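Local coordinates for choline/ethanolamine kinase family protein (Mesorhizobium loti, PDB 3DXQ) that probably transfers phosphate to ethanolamine or a similar small amino alcohol, as a member of the choline/ethanolamine kinase family, at residues F128-M133 against P205-G210; H153-E158 against G277-C282; G160-A165 against K247-L252; R242-K247 against S292-A297. All coordinates share one frame; numbering follows the deposited sequence.

All four contacts hold together the helical lobe of a kinase-like fold, and helix 237-263 runs through the group. It supplies residues to interactions 3 and 4, whose centres are 8 Å apart and which share Lys247. Interaction 2 joins helices 152-167 and 271-287, and its centre is 9 Å from that of interaction 3. There Arg278 and Arg281 form salt bridges to Asp251. Interaction 1 touches interaction 3 where Trp207 packs on Cys250, with centres 10 Å apart. Interaction 1 lies close to the probable catalytic loop: Trp207 and Asp208 bond to the backbone of His177 and Cys178. Interactions 1 and 2 do not touch, and their centres are 17 Å apart.

Interaction 1: F128-M133 against P205-G210; sequences FELFAM and PLWDLG
The backbones of Leu130 and Trp207 stand well apart, with 9.6 Å between their CA atoms, and the gap is bridged by side chains. Trp207 does most of the bridging. Its CG lies anti to the backbone N (chi1 162°), which sends the indole out from helix 206-215 toward segment 128-133. Phe128 comes over one face of the indole. Phe128 CE2 sits above the middle of the Trp207 ring system, 4.0 Å from its plane. The pair is oblique, with the phenyl plane at 44° to the five-membered ring. Leu130 meets the six-membered part of the indole at an angle, and both of its methyls touch the same carbon. Leu130 CD2 is 3.6 Å from Trp207 CZ3, and Leu130 CD1 is 3.8 Å from Trp207 CZ3. Helix 206-215 follows strand 201-203, and it holds the start of what is probably the catalytic loop: Trp207 NE1 is hydrogen-bonded to Cys178 O, and the Asp208 carboxylate accepts bonds from the backbone N of His177 and of Cys178. An alanine in place of Trp207 would probably leave Phe128 and Leu130 facing a gap and the Cys178 carbonyl without its indole mate. Glu129 is the N-cap of helix 130-141, and Glu129 O accepts a bond from Met133 N at 3.2 Å. Tyr246 and Cys250 of helix 237-263 also pack here, against Leu130 and Trp207 respectively.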
loop_
_atom_site.group_PDB
_atom_site.type_symbol
_atom_site.label_atom_id
_atom_site.label_comp_id
_atom_site.label_asym_id
_atom_site.label_seq_id
_atom_site.Cartn_x
_atom_site.Cartn_y
_atom_site.Cartn_z
ATOM N N PHE A 128 3.718 0.617 -12.452
ATOM C CA PHE A 128 4.422 0.143 -11.267
ATOM C C PHE A 128 5.525 -0.791 -11.741
ATOM O O PHE A 128 5.261 -1.748 -12.450
ATOM C CB PHE A 128 3.457 -0.571 -10.323
ATOM C CG PHE A 128 4.074 -0.966 -9.008
ATOM C CD1 PHE A 128 4.184 -0.047 -7.970
ATOM C CD2 PHE A 128 4.562 -2.260 -8.810
ATOM C CE1 PHE A 128 4.767 -0.406 -6.761
ATOM C CE2 PHE A 128 5.132 -2.626 -7.602
ATOM C CZ PHE A 128 5.232 -1.696 -6.577
ATOM N N GLU A 129 6.764 -0.493 -11.366
ATOM C CA GLU A 129 7.929 -1.266 -11.835
ATOM C C GLU A 129 8.583 -1.977 -10.656
ATOM O O GLU A 129 9.531 -1.462 -10.057
ATOM C CB GLU A 129 8.945 -0.335 -12.526
ATOM C CG GLU A 129 8.422 0.368 -13.804
ATOM C CD GLU A 129 8.341 -0.555 -15.000
ATOM O OE1 GLU A 129 8.968 -1.633 -14.947
ATOM O OE2 GLU A 129 7.671 -0.202 -15.993
ATOM N N LEU A 130 8.072 -3.165 -10.338
ATOM C CA LEU A 130 8.529 -3.916 -9.173
ATOM C C LEU A 130 10.026 -4.270 -9.229
ATOM O O LEU A 130 10.785 -3.937 -8.312
ATOM C CB LEU A 130 7.685 -5.170 -8.994
ATOM C CG LEU A 130 8.139 -6.179 -7.925
ATOM C CD1 LEU A 130 8.443 -5.502 -6.579
ATOM C CD2 LEU A 130 7.068 -7.250 -7.761
ATOM N N PHE A 131 10.446 -4.909 -10.316
ATOM C CA PHE A 131 11.825 -5.355 -10.439
ATOM C C PHE A 131 12.796 -4.286 -10.872
ATOM O O PHE A 131 14.008 -4.428 -10.656
ATOM C CB PHE A 131 11.898 -6.559 -11.361
ATOM C CG PHE A 131 11.185 -7.728 -10.806
ATOM C CD1 PHE A 131 11.785 -8.500 -9.821
ATOM C CD2 PHE A 131 9.888 -8.012 -11.189
ATOM C CE1 PHE A 131 11.124 -9.561 -9.253
ATOM C CE2 PHE A 131 9.214 -9.095 -10.625
ATOM C CZ PHE A 131 9.834 -9.868 -9.650
ATOM N N ALA A 132 12.284 -3.218 -11.484
ATOM C CA ALA A 132 13.141 -2.074 -11.786
ATOM C C ALA A 132 13.609 -1.522 -10.439
ATOM O O ALA A 132 14.822 -1.420 -10.170
ATOM C CB ALA A 132 12.387 -1.025 -12.566
HETATM N N MSE A 133 12.638 -1.231 -9.575
HETATM C CA MSE A 133 12.945 -0.718 -8.241
HETATM C C MSE A 133 13.881 -1.640 -7.455
HETATM O O MSE A 133 14.821 -1.168 -6.821
HETATM C CB MSE A 133 11.671 -0.463 -7.446
HETATM C CG MSE A 133 10.895 0.714 -7.968
HETATM SE SE MSE A 133 9.284 1.044 -6.935
HETATM C CE MSE A 133 8.061 1.860 -8.429
ATOM N N PRO A 205 -3.006 -6.588 -10.588
ATOM C CA PRO A 205 -3.974 -6.385 -9.533
ATOM C C PRO A 205 -3.694 -7.179 -8.276
ATOM O O PRO A 205 -4.008 -6.709 -7.185
ATOM C CB PRO A 205 -5.292 -6.874 -10.170
ATOM C CG PRO A 205 -4.904 -7.611 -11.387
ATOM C CD PRO A 205 -3.679 -6.927 -11.852
ATOM N N LEU A 206 -3.119 -8.369 -8.416
ATOM C CA LEU A 206 -2.831 -9.209 -7.255
ATOM C C LEU A 206 -1.670 -8.718 -6.400
ATOM O O LEU A 206 -1.392 -9.281 -5.330
ATOM C CB LEU A 206 -2.631 -10.683 -7.669
ATOM C CG LEU A 206 -3.848 -11.278 -8.364
ATOM C CD1 LEU A 206 -3.771 -12.783 -8.424
ATOM C CD2 LEU A 206 -5.165 -10.801 -7.708
ATOM N N TRP A 207 -0.985 -7.674 -6.849
ATOM C CA TRP A 207 0.047 -7.080 -6.009
ATOM C C TRP A 207 -0.623 -6.434 -4.800
ATOM O O TRP A 207 -0.111 -6.526 -3.679
ATOM C CB TRP A 207 0.846 -6.020 -6.741
ATOM C CG TRP A 207 1.571 -5.156 -5.803
ATOM C CD1 TRP A 207 1.095 -4.030 -5.195
ATOM C CD2 TRP A 207 2.907 -5.338 -5.334
ATOM N NE1 TRP A 207 2.058 -3.496 -4.370
ATOM C CE2 TRP A 207 3.186 -4.271 -4.446
ATOM C CE3 TRP A 207 3.898 -6.286 -5.587
ATOM C CZ2 TRP A 207 4.399 -4.138 -3.805
ATOM C CZ3 TRP A 207 5.115 -6.156 -4.947
ATOM C CH2 TRP A 207 5.357 -5.090 -4.059
ATOM N N ASP A 208 -1.755 -5.772 -5.043
ATOM C CA ASP A 208 -2.519 -5.126 -3.991
ATOM C C ASP A 208 -2.963 -6.117 -2.931
ATOM O O ASP A 208 -2.831 -5.848 -1.719
ATOM C CB ASP A 208 -3.757 -4.402 -4.575
ATOM C CG ASP A 208 -3.430 -3.012 -5.137
ATOM O OD1 ASP A 208 -2.261 -2.549 -5.004
ATOM O OD2 ASP A 208 -4.360 -2.362 -5.682
ATOM N N LEU A 209 -3.495 -7.251 -3.386
ATOM C CA LEU A 209 -3.935 -8.320 -2.469
ATOM C C LEU A 209 -2.765 -8.853 -1.666
ATOM O O LEU A 209 -2.863 -9.002 -0.446
ATOM C CB LEU A 209 -4.661 -9.462 -3.198
ATOM C CG LEU A 209 -6.138 -9.151 -3.517
ATOM C CD1 LEU A 209 -6.321 -7.964 -4.480
ATOM C CD2 LEU A 209 -6.879 -10.353 -4.078
ATOM N N GLY A 210 -1.645 -9.099 -2.334
ATOM C CA GLY A 210 -0.467 -9.632 -1.628
ATOM C C GLY A 210 0.083 -8.645 -0.609
ATOM O O GLY A 210 0.494 -9.021 0.501
#

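Interaction 2: H153-E158 against G277-C282; sequences HDVVRE and GRFARC
Val155 meets Phe279 and Cys282, and it buries more surface here than either of them. Both of its methyls and its CB meet the Phe279 ring. CG2, beside the backbone N, comes closest, with Val155 CG2 3.5 Å from Phe279 CZ. Val155 CB lies 3.9 Å from Phe279 CE1. CG1, anti to the backbone N (chi1 165°), also faces the thiol, with Val155 CG1 4.3 Å from Cys282 SG. Phe279 and Val155 reach out from opposite directions, and the valine meets the ring obliquely. The phenyl CG is likewise anti to its backbone N (chi1 -179°), which brings the ring end across to Val155. Phe279 and Cys282 are three residues apart, so they lie on the same side of helix 271-287. This is helix-to-helix packing. It joins helix 152-167 to helix 271-287, which follows helix 237-263 in the chain. Leu252 of that long helix also touches Val155, and Thr255 touches Phe279. The three touching residues are buried, and no hydrogen bond crosses between the segments. Charged groups pair within helix 152-167 instead. Arg157 NH1 is salt-bridged to Glu158 OE2 at 3.2 Å, while the bridge from Arg157 to Asp154 is long and weak. Arg278 and Arg281 both pair with Asp251.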
loop_
_atom_site.group_PDB
_atom_site.type_symbol
_atom_site.label_atom_id
_atom_site.label_comp_id
_atom_site.label_asym_id
_atom_site.label_seq_id
_atom_site.Cartn_x
_atom_site.Cartn_y
_atom_site.Cartn_z
ATOM N N HIS A 153 21.847 -12.750 -0.366
ATOM C CA HIS A 153 22.106 -13.086 -1.765
ATOM C C HIS A 153 21.253 -14.254 -2.288
ATOM O O HIS A 153 20.944 -14.311 -3.483
ATOM C CB HIS A 153 23.607 -13.304 -1.989
ATOM C CG HIS A 153 24.426 -12.083 -1.697
ATOM N ND1 HIS A 153 25.223 -11.966 -0.576
ATOM C CD2 HIS A 153 24.530 -10.905 -2.358
ATOM C CE1 HIS A 153 25.806 -10.779 -0.573
ATOM N NE2 HIS A 153 25.401 -10.115 -1.642
ATOM N N ASP A 154 20.843 -15.160 -1.405
ATOM C CA ASP A 154 19.976 -16.270 -1.814
ATOM C C ASP A 154 18.592 -15.718 -2.163
ATOM O O ASP A 154 18.068 -15.931 -3.264
ATOM C CB ASP A 154 19.845 -17.313 -0.699
ATOM C CG ASP A 154 21.172 -17.954 -0.334
ATOM O OD1 ASP A 154 22.022 -18.144 -1.233
ATOM O OD2 ASP A 154 21.358 -18.270 0.858
ATOM N N VAL A 155 18.012 -14.988 -1.223
ATOM C CA VAL A 155 16.717 -14.392 -1.449
ATOM C C VAL A 155 16.714 -13.576 -2.760
ATOM O O VAL A 155 15.735 -13.629 -3.526
ATOM C CB VAL A 155 16.282 -13.526 -0.247
ATOM C CG1 VAL A 155 15.126 -12.624 -0.631
ATOM C CG2 VAL A 155 15.924 -14.401 0.954
ATOM N N VAL A 156 17.799 -12.842 -3.033
ATOM C CA VAL A 156 17.886 -12.059 -4.280
ATOM C C VAL A 156 17.974 -12.999 -5.495
ATOM O O VAL A 156 17.297 -12.791 -6.514
ATOM C CB VAL A 156 19.070 -11.060 -4.254
ATOM C CG1 VAL A 156 19.243 -10.382 -5.608
ATOM C CG2 VAL A 156 18.855 -10.026 -3.177
ATOM N N ARG A 157 18.796 -14.040 -5.371
ATOM C CA ARG A 157 18.954 -15.013 -6.440
ATOM C C ARG A 157 17.615 -15.707 -6.682
ATOM O O ARG A 157 17.109 -15.735 -7.811
ATOM C CB ARG A 157 20.046 -16.027 -6.092
ATOM C CG ARG A 157 20.316 -17.074 -7.175
ATOM C CD ARG A 157 21.372 -18.071 -6.738
ATOM N NE ARG A 157 21.151 -18.517 -5.360
ATOM C CZ ARG A 157 20.226 -19.402 -4.968
ATOM N NH1 ARG A 157 19.409 -19.981 -5.846
ATOM N NH2 ARG A 157 20.124 -19.715 -3.678
ATOM N N GLU A 158 17.024 -16.233 -5.615
ATOM C CA GLU A 158 15.728 -16.906 -5.727
ATOM C C GLU A 158 14.651 -15.988 -6.312
ATOM O O GLU A 158 13.768 -16.463 -7.028
ATOM C CB GLU A 158 15.242 -17.460 -4.376
ATOM C CG GLU A 158 16.142 -18.524 -3.701
ATOM C CD GLU A 158 16.296 -19.837 -4.492
ATOM O OE1 GLU A 158 15.757 -19.931 -5.621
ATOM O OE2 GLU A 158 16.977 -20.780 -3.980
ATOM N N GLY A 277 13.151 -7.470 10.185
ATOM C CA GLY A 277 11.844 -8.072 10.398
ATOM C C GLY A 277 11.263 -8.563 9.094
ATOM O O GLY A 277 11.034 -9.772 8.927
ATOM N N ARG A 278 11.079 -7.619 8.167
ATOM C CA ARG A 278 10.455 -7.885 6.871
ATOM C C ARG A 278 11.243 -8.871 6.031
ATOM O O ARG A 278 10.666 -9.602 5.233
ATOM C CB ARG A 278 10.260 -6.595 6.071
ATOM C CG ARG A 278 9.533 -5.507 6.830
ATOM C CD ARG A 278 8.863 -4.507 5.899
ATOM N NE ARG A 278 7.757 -5.128 5.176
ATOM C CZ ARG A 278 6.850 -4.482 4.452
ATOM N NH1 ARG A 278 6.883 -3.165 4.351
ATOM N NH2 ARG A 278 5.894 -5.166 3.839
ATOM N N PHE A 279 12.556 -8.890 6.201
ATOM C CA PHE A 279 13.374 -9.837 5.464
ATOM C C PHE A 279 13.158 -11.249 5.990
ATOM O O PHE A 279 12.886 -12.165 5.220
ATOM C CB PHE A 279 14.849 -9.489 5.566
ATOM C CG PHE A 279 15.726 -10.432 4.812
ATOM C CD1 PHE A 279 15.958 -10.242 3.459
ATOM C CD2 PHE A 279 16.280 -11.536 5.438
ATOM C CE1 PHE A 279 16.752 -11.127 2.745
ATOM C CE2 PHE A 279 17.080 -12.423 4.737
ATOM C CZ PHE A 279 17.312 -12.222 3.383
ATOM N N ALA A 280 13.288 -11.412 7.305
ATOM C CA ALA A 280 13.167 -12.721 7.956
ATOM C C ALA A 280 11.824 -13.380 7.660
ATOM O O ALA A 280 11.756 -14.594 7.451
ATOM C CB ALA A 280 13.366 -12.581 9.447
ATOM N N ARG A 281 10.764 -12.572 7.634
ATOM C CA ARG A 281 9.432 -13.052 7.281
ATOM C C ARG A 281 9.419 -13.539 5.830
ATOM O O ARG A 281 8.895 -14.615 5.519
ATOM C CB ARG A 281 8.411 -11.919 7.474
ATOM C CG ARG A 281 6.972 -12.289 7.148
ATOM C CD ARG A 281 6.018 -11.264 7.713
ATOM N NE ARG A 281 6.270 -9.941 7.160
ATOM C CZ ARG A 281 5.749 -8.807 7.618
ATOM N NH1 ARG A 281 4.936 -8.808 8.662
ATOM N NH2 ARG A 281 6.059 -7.659 7.034
ATOM N N CYS A 282 9.993 -12.715 4.956
ATOM C CA CYS A 282 10.114 -13.008 3.545
ATOM C C CYS A 282 10.867 -14.302 3.321
ATOM O O CYS A 282 10.378 -15.214 2.650
ATOM C CB CYS A 282 10.856 -11.872 2.862
ATOM S SG CYS A 282 11.275 -12.254 1.197
#

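Interaction 3: G160-A165 against K247-L252; sequences GGVRSA and KAMCDL
Val162 and Met249, the latter built as selenomethionine, reach toward each other tip to tip between helices 152-167 and 237-263. The CA atoms of Val162 and Met249 are the nearest pair across the segments, at 8.5 Å. Met249 CG is anti to the carbonyl carbon (chi1 -70°), and the chain then bends at chi2 (-43°). This carries the selenium and its methyl toward the valine. On the other side, Val162 CG1 is the branch that points to the selenomethionine. Val162 CG1 lies 4.1 Å from Met249 SE and 4.0 Å from Met249 CG. Val162 CG1 is anti to its own backbone N (chi1 176°), while CG2 lies beside that nitrogen. The terminal methyl CE is modelled too close to Val162 for its exact position to be trusted. The contact is one piece of a core where several helices converge. Phe131 and Leu130 of helix 130-141 lie beside Met249. Val162 has further neighbours in Leu295 of helix 289-300 and Met286 of helix 271-287. Arg163 runs out extended from its backbone and away from Met249, and its NH1 is salt-bridged to Asp135. The guanidinium is thus directed away from the apolar pair. No hydrogen bond or salt bridge links the two segments. The contact is therefore apolar and rests on dispersion and on the burial of hydrocarbon and selenium surface, with no directional bond across it to fix the rotation of either side chain.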
loop_
_atom_site.group_PDB
_atom_site.type_symbol
_atom_site.label_atom_id
_atom_site.label_comp_id
_atom_site.label_asym_id
_atom_site.label_seq_id
_atom_site.Cartn_x
_atom_site.Cartn_y
_atom_site.Cartn_z
ATOM N N GLY A 160 15.001 -13.981 -8.646
ATOM C CA GLY A 160 15.157 -14.086 -10.082
ATOM C C GLY A 160 14.210 -15.132 -10.623
ATOM O O GLY A 160 13.584 -14.922 -11.653
ATOM N N GLY A 161 14.089 -16.249 -9.912
ATOM C CA GLY A 161 13.203 -17.330 -10.319
ATOM C C GLY A 161 11.753 -16.896 -10.246
ATOM O O GLY A 161 10.939 -17.274 -11.094
ATOM N N VAL A 162 11.444 -16.094 -9.230
ATOM C CA VAL A 162 10.105 -15.550 -9.025
ATOM C C VAL A 162 9.767 -14.595 -10.182
ATOM O O VAL A 162 8.683 -14.656 -10.776
ATOM C CB VAL A 162 10.027 -14.786 -7.672
ATOM C CG1 VAL A 162 8.667 -14.138 -7.482
ATOM C CG2 VAL A 162 10.374 -15.700 -6.493
ATOM N N ARG A 163 10.719 -13.725 -10.505
ATOM C CA ARG A 163 10.562 -12.788 -11.604
ATOM C C ARG A 163 10.261 -13.546 -12.883
ATOM O O ARG A 163 9.371 -13.200 -13.654
ATOM C CB ARG A 163 11.864 -12.020 -11.789
ATOM C CG ARG A 163 11.818 -10.951 -12.848
ATOM C CD ARG A 163 13.097 -10.174 -12.789
ATOM N NE ARG A 163 13.098 -9.056 -13.716
ATOM C CZ ARG A 163 13.978 -8.056 -13.682
ATOM N NH1 ARG A 163 14.924 -8.013 -12.747
ATOM N NH2 ARG A 163 13.893 -7.078 -14.575
ATOM N N SER A 164 11.048 -14.587 -13.099
ATOM C CA SER A 164 10.920 -15.385 -14.288
ATOM C C SER A 164 9.557 -16.071 -14.368
ATOM O O SER A 164 8.964 -16.150 -15.449
ATOM C CB SER A 164 12.016 -16.410 -14.331
ATOM O OG SER A 164 11.935 -17.045 -15.577
ATOM N N ALA A 165 9.068 -16.557 -13.228
ATOM C CA ALA A 165 7.768 -17.198 -13.161
ATOM C C ALA A 165 6.654 -16.195 -13.513
ATOM O O ALA A 165 5.687 -16.530 -14.193
ATOM C CB ALA A 165 7.552 -17.803 -11.778
ATOM N N LYS A 247 3.402 -11.425 -1.768
ATOM C CA LYS A 247 3.686 -11.350 -0.337
ATOM C C LYS A 247 5.207 -11.336 -0.150
ATOM O O LYS A 247 5.739 -10.483 0.543
ATOM C CB LYS A 247 3.098 -12.538 0.426
ATOM C CG LYS A 247 1.665 -12.405 0.908
ATOM C CD LYS A 247 1.195 -13.755 1.446
ATOM C CE LYS A 247 0.334 -13.648 2.686
ATOM N NZ LYS A 247 -0.293 -14.958 3.076
ATOM N N ALA A 248 5.906 -12.262 -0.802
ATOM C CA ALA A 248 7.361 -12.347 -0.667
ATOM C C ALA A 248 8.053 -11.126 -1.272
ATOM O O ALA A 248 8.899 -10.521 -0.627
ATOM C CB ALA A 248 7.907 -13.652 -1.296
HETATM N N MSE A 249 7.702 -10.767 -2.502
HETATM C CA MSE A 249 8.351 -9.640 -3.176
HETATM C C MSE A 249 8.098 -8.310 -2.503
HETATM O O MSE A 249 8.949 -7.432 -2.538
HETATM C CB MSE A 249 7.900 -9.544 -4.629
HETATM C CG MSE A 249 8.413 -10.648 -5.532
HETATM SE SE MSE A 249 10.310 -11.082 -5.218
HETATM C CE MSE A 249 10.716 -11.752 -6.948
ATOM N N CYS A 250 6.914 -8.159 -1.922
ATOM C CA CYS A 250 6.547 -6.963 -1.190
ATOM C C CYS A 250 7.473 -6.751 -0.010
ATOM O O CYS A 250 8.033 -5.687 0.175
ATOM C CB CYS A 250 5.113 -7.093 -0.702
ATOM S SG CYS A 250 4.448 -5.599 -0.004
ATOM N N ASP A 251 7.655 -7.786 0.792
ATOM C CA ASP A 251 8.611 -7.723 1.894
ATOM C C ASP A 251 10.019 -7.421 1.406
ATOM O O ASP A 251 10.741 -6.645 2.033
ATOM C CB ASP A 251 8.642 -9.038 2.675
ATOM C CG ASP A 251 7.689 -9.060 3.861
ATOM O OD1 ASP A 251 7.339 -7.993 4.393
ATOM O OD2 ASP A 251 7.314 -10.171 4.288
ATOM N N LEU A 252 10.425 -8.050 0.311
ATOM C CA LEU A 252 11.777 -7.855 -0.209
ATOM C C LEU A 252 12.011 -6.404 -0.622
ATOM O O LEU A 252 13.058 -5.828 -0.312
ATOM C CB LEU A 252 12.030 -8.766 -1.416
ATOM C CG LEU A 252 13.438 -8.683 -2.007
ATOM C CD1 LEU A 252 14.467 -9.113 -1.003
ATOM C CD2 LEU A 252 13.525 -9.532 -3.234
#

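Interaction 4: R242-K247 against S292-A297; sequences RVVIYK and SRHLAA
The His294 ring carries Val244 over one face. Val244 CG2 stands 3.9 Å from the His294 ring centroid and 14° off the ring normal, which makes a CH-pi contact. It is displaced toward the rim, near CE1 and ND1. The second methyl sits close to the same nitrogen, with Val244 CG1 3.7 Å from His294 ND1. The two side chains cross at about a right angle. His294 CG is anti to the carbonyl carbon (chi1 -77°), and that turn lays the ring across the valine. The backbones come near here, with CA atoms 7.0 Å apart both for Val244 and His294 and for Ile245 and Leu295. The contact packs helix 289-300, the last of the chain, against the long helix 237-263. An alanine at His294 would probably leave the Val244 methyls without the ring they lie against and open a gap between the helices. Beside this pair, Ile245 and Leu295 also cross at about a right angle, with Ile245 CG1 4.0 Å from Leu295 CD1. Their end methyls are modelled too close to be reliable. Phe291 touches both Val244 and Ile245, while Val162 and Leu166 of helix 152-167 touch Ile245.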
loop_
_atom_site.group_PDB
_atom_site.type_symbol
_atom_site.label_atom_id
_atom_site.label_comp_id
_atom_site.label_asym_id
_atom_site.label_seq_id
_atom_site.Cartn_x
_atom_site.Cartn_y
_atom_site.Cartn_z
ATOM N N ARG A 242 0.148 -16.156 -7.248
ATOM C CA ARG A 242 0.615 -14.799 -7.492
ATOM C C ARG A 242 0.559 -13.979 -6.209
ATOM O O ARG A 242 1.488 -13.240 -5.889
ATOM C CB ARG A 242 -0.134 -14.145 -8.673
ATOM C CG ARG A 242 0.731 -14.163 -9.923
ATOM C CD ARG A 242 0.045 -13.952 -11.255
ATOM N NE ARG A 242 -0.875 -12.814 -11.329
ATOM C CZ ARG A 242 -2.157 -12.914 -11.700
ATOM N NH1 ARG A 242 -2.687 -14.091 -12.020
ATOM N NH2 ARG A 242 -2.926 -11.846 -11.757
ATOM N N VAL A 243 -0.514 -14.146 -5.446
ATOM C CA VAL A 243 -0.633 -13.423 -4.193
ATOM C C VAL A 243 0.547 -13.811 -3.297
ATOM O O VAL A 243 1.288 -12.961 -2.798
ATOM C CB VAL A 243 -1.956 -13.698 -3.493
ATOM C CG1 VAL A 243 -2.042 -12.863 -2.241
ATOM C CG2 VAL A 243 -3.109 -13.380 -4.401
ATOM N N VAL A 244 0.755 -15.097 -3.116
ATOM C CA VAL A 244 1.859 -15.538 -2.261
ATOM C C VAL A 244 3.205 -14.995 -2.784
ATOM O O VAL A 244 4.045 -14.556 -2.003
ATOM C CB VAL A 244 1.847 -17.054 -2.116
ATOM C CG1 VAL A 244 3.087 -17.557 -1.393
ATOM C CG2 VAL A 244 0.589 -17.464 -1.382
ATOM N N ILE A 245 3.381 -14.985 -4.102
ATOM C CA ILE A 245 4.604 -14.472 -4.717
ATOM C C ILE A 245 4.829 -12.998 -4.356
ATOM O O ILE A 245 5.955 -12.588 -3.987
ATOM C CB ILE A 245 4.570 -14.653 -6.260
ATOM C CG1 ILE A 245 4.979 -16.079 -6.620
ATOM C CG2 ILE A 245 5.504 -13.698 -6.956
ATOM C CD1 ILE A 245 6.353 -16.425 -6.123
ATOM N N TYR A 246 3.758 -12.213 -4.444
ATOM C CA TYR A 246 3.834 -10.798 -4.105
ATOM C C TYR A 246 4.009 -10.579 -2.601
ATOM O O TYR A 246 4.698 -9.637 -2.198
ATOM C CB TYR A 246 2.625 -10.023 -4.655
ATOM C CG TYR A 246 2.614 -9.957 -6.176
ATOM C CD1 TYR A 246 3.733 -9.539 -6.884
ATOM C CD2 TYR A 246 1.479 -10.301 -6.897
ATOM C CE1 TYR A 246 3.733 -9.486 -8.280
ATOM C CE2 TYR A 246 1.457 -10.241 -8.296
ATOM C CZ TYR A 246 2.593 -9.834 -8.985
ATOM O OH TYR A 246 2.577 -9.765 -10.371
ATOM N N LYS A 247 3.402 -11.425 -1.768
ATOM C CA LYS A 247 3.686 -11.350 -0.337
ATOM C C LYS A 247 5.207 -11.336 -0.150
ATOM O O LYS A 247 5.739 -10.483 0.543
ATOM C CB LYS A 247 3.098 -12.538 0.426
ATOM C CG LYS A 247 1.665 -12.405 0.908
ATOM C CD LYS A 247 1.195 -13.755 1.446
ATOM C CE LYS A 247 0.334 -13.648 2.686
ATOM N NZ LYS A 247 -0.293 -14.958 3.076
ATOM N N SER A 292 7.392 -23.143 -3.291
ATOM C CA SER A 292 7.816 -23.671 -4.584
ATOM C C SER A 292 6.610 -24.185 -5.367
ATOM O O SER A 292 6.571 -24.058 -6.587
ATOM C CB SER A 292 8.863 -24.760 -4.421
ATOM O OG SER A 292 8.352 -25.824 -3.649
ATOM N N ARG A 293 5.623 -24.743 -4.668
ATOM C CA ARG A 293 4.356 -25.148 -5.316
ATOM C C ARG A 293 3.598 -23.960 -5.884
ATOM O O ARG A 293 3.072 -24.024 -6.999
ATOM C CB ARG A 293 3.436 -25.896 -4.347
ATOM C CG ARG A 293 3.293 -27.380 -4.619
ATOM C CD ARG A 293 2.539 -28.047 -3.477
ATOM N NE ARG A 293 3.433 -28.447 -2.378
ATOM C CZ ARG A 293 3.145 -28.368 -1.077
ATOM N NH1 ARG A 293 1.993 -27.846 -0.655
ATOM N NH2 ARG A 293 4.038 -28.779 -0.182
ATOM N N HIS A 294 3.530 -22.882 -5.110
ATOM C CA HIS A 294 2.879 -21.657 -5.564
ATOM C C HIS A 294 3.600 -21.058 -6.767
ATOM O O HIS A 294 2.965 -20.518 -7.685
ATOM C CB HIS A 294 2.803 -20.632 -4.434
ATOM C CG HIS A 294 1.731 -20.920 -3.436
ATOM N ND1 HIS A 294 1.970 -20.983 -2.082
ATOM C CD2 HIS A 294 0.410 -21.167 -3.597
ATOM C CE1 HIS A 294 0.846 -21.264 -1.450
ATOM N NE2 HIS A 294 -0.115 -21.384 -2.347
ATOM N N LEU A 295 4.924 -21.162 -6.741
ATOM C CA LEU A 295 5.764 -20.651 -7.802
ATOM C C LEU A 295 5.510 -21.470 -9.063
ATOM O O LEU A 295 5.217 -20.923 -10.134
ATOM C CB LEU A 295 7.222 -20.745 -7.378
ATOM C CG LEU A 295 8.248 -19.902 -8.122
ATOM C CD1 LEU A 295 7.917 -18.439 -7.892
ATOM C CD2 LEU A 295 9.686 -20.237 -7.668
ATOM N N ALA A 296 5.576 -22.787 -8.907
ATOM C CA ALA A 296 5.338 -23.732 -10.000
ATOM C C ALA A 296 3.952 -23.544 -10.621
ATOM O O ALA A 296 3.800 -23.695 -11.828
ATOM C CB ALA A 296 5.513 -25.139 -9.508
ATOM N N ALA A 297 2.958 -23.210 -9.796
ATOM C CA ALA A 297 1.587 -22.926 -10.268
ATOM C C ALA A 297 1.527 -21.624 -11.077
ATOM O O ALA A 297 0.776 -21.530 -12.052
ATOM C CB ALA A 297 0.648 -22.856 -9.096
#